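PDB 1YAC: YCAC GENE product from Escherichia coli, which is probably a hydrolase of unknown specificity, assembled as an octamer, with an isochorismatase-type domain. Local coordinates for residues Phe143-Ile146 with Thr147-Ser150. Numbering follows the deposited sequence.
Sequences FNEI and TRHS
Glu145 lays its CG over one face of the Arg148 guanidinium, 3.3 Å from NH2, the two side chains running alongside each other in the first turn of helix 145-158. Their carboxylate and guanidinium planes are 31° apart, and the salt bridge from Glu145 OE2 to Arg148 NH2 is long at 3.9 Å. NH1 of Arg148 has a second carboxylate partner, a salt bridge to Asp30. Asn144 is the N-cap: its CG sits between backbone N and carbonyl carbon (chi1 54°), and the turn of the amide about CB-CG then brings OD1 to Thr147 N, from which it accepts at 3.0 Å. The carbonyl O of Asn144 is gripped twice, by Arg148 N and by Thr147 OG1, each at 3.0 Å; OG1 is also hydrogen-bonded to Thr142. One turn on, Ser150 N and OG reach Ile146 O from opposite faces of its carbonyl plane, OG at 2.9 Å, while OG also bonds Thr137 of a second subunit. The cap thus starts the helix of the beta-alpha-beta unit between strands 132-136 and 161-163, and Ser150 ties it to the octamer interface. The guanidinium charge is probably partly balanced by the two carboxylates, Glu145 only at long range.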
loop_
_atom_site.group_PDB
_atom_site.type_symbol
_atom_site.label_atom_id
_atom_site.label_comp_id
_atom_site.label_asym_id
_atom_site.label_seq_id
_atom_site.Cartn_x
_atom_site.Cartn_y
_atom_site.Cartn_z
ATOM N N PHE A 143 -3.502 -2.500 -17.080
ATOM C CA PHE A 143 -4.359 -1.636 -16.273
ATOM C C PHE A 143 -4.058 -1.589 -14.771
ATOM O O PHE A 143 -3.897 -0.511 -14.203
ATOM C CB PHE A 143 -5.837 -2.026 -16.467
ATOM C CG PHE A 143 -6.275 -2.060 -17.904
ATOM C CD1 PHE A 143 -6.668 -0.889 -18.562
ATOM C CD2 PHE A 143 -6.266 -3.260 -18.619
ATOM C CE1 PHE A 143 -7.037 -0.912 -19.910
ATOM C CE2 PHE A 143 -6.631 -3.297 -19.970
ATOM C CZ PHE A 143 -7.016 -2.124 -20.616
ATOM N N ASN A 144 -3.933 -2.754 -14.142
ATOM C CA ASN A 144 -3.733 -2.811 -12.705
ATOM C C ASN A 144 -3.176 -4.172 -12.300
ATOM O O ASN A 144 -2.934 -5.019 -13.157
ATOM C CB ASN A 144 -5.071 -2.524 -11.985
ATOM C CG ASN A 144 -6.202 -3.435 -12.455
ATOM O OD1 ASN A 144 -6.142 -4.644 -12.263
ATOM N ND2 ASN A 144 -7.232 -2.853 -13.093
ATOM N N GLU A 145 -2.965 -4.367 -10.996
ATOM C CA GLU A 145 -2.404 -5.612 -10.482
ATOM C C GLU A 145 -3.268 -6.836 -10.707
ATOM O O GLU A 145 -2.741 -7.943 -10.865
ATOM C CB GLU A 145 -1.976 -5.469 -9.014
ATOM C CG GLU A 145 -0.742 -4.565 -8.873
ATOM C CD GLU A 145 -0.234 -4.421 -7.437
ATOM O OE1 GLU A 145 -0.639 -5.216 -6.560
ATOM O OE2 GLU A 145 0.583 -3.506 -7.184
ATOM N N ILE A 146 -4.584 -6.657 -10.721
ATOM C CA ILE A 146 -5.475 -7.786 -10.977
ATOM C C ILE A 146 -5.350 -8.264 -12.433
ATOM O O ILE A 146 -5.209 -9.459 -12.677
ATOM C CB ILE A 146 -6.946 -7.446 -10.674
ATOM C CG1 ILE A 146 -7.127 -7.253 -9.165
ATOM C CG2 ILE A 146 -7.873 -8.548 -11.200
ATOM C CD1 ILE A 146 -8.546 -6.881 -8.744
ATOM N N THR A 147 -5.361 -7.339 -13.391
ATOM C CA THR A 147 -5.251 -7.728 -14.797
ATOM C C THR A 147 -3.877 -8.341 -15.035
ATOM O O THR A 147 -3.741 -9.317 -15.791
ATOM C CB THR A 147 -5.525 -6.547 -15.781
ATOM O OG1 THR A 147 -4.597 -5.474 -15.554
ATOM C CG2 THR A 147 -6.956 -6.024 -15.589
ATOM N N ARG A 148 -2.871 -7.810 -14.343
ATOM C CA ARG A 148 -1.516 -8.334 -14.455
ATOM C C ARG A 148 -1.394 -9.744 -13.860
ATOM O O ARG A 148 -1.003 -10.680 -14.555
ATOM C CB ARG A 148 -0.513 -7.427 -13.741
ATOM C CG ARG A 148 0.916 -7.986 -13.771
ATOM C CD ARG A 148 1.920 -7.084 -13.098
ATOM N NE ARG A 148 1.838 -7.128 -11.647
ATOM C CZ ARG A 148 1.993 -6.085 -10.828
ATOM N NH1 ARG A 148 2.221 -4.861 -11.278
ATOM N NH2 ARG A 148 2.017 -6.296 -9.529
ATOM N N HIS A 149 -1.708 -9.885 -12.572
ATOM C CA HIS A 149 -1.578 -11.172 -11.892
ATOM C C HIS A 149 -2.423 -12.287 -12.496
ATOM O O HIS A 149 -2.009 -13.449 -12.490
ATOM C CB HIS A 149 -1.809 -11.026 -10.383
ATOM C CG HIS A 149 -0.730 -10.255 -9.677
ATOM N ND1 HIS A 149 -0.979 -9.464 -8.573
ATOM C CD2 HIS A 149 0.600 -10.144 -9.925
ATOM C CE1 HIS A 149 0.149 -8.895 -8.176
ATOM N NE2 HIS A 149 1.123 -9.290 -8.976
ATOM N N SER A 150 -3.597 -11.944 -13.019
ATOM C CA SER A 150 -4.459 -12.925 -13.672
ATOM C C SER A 150 -3.726 -13.463 -14.910
ATOM O O SER A 150 -3.688 -14.679 -15.155
ATOM C CB SER A 150 -5.800 -12.285 -14.051
ATOM O OG SER A 150 -6.580 -12.034 -12.877
#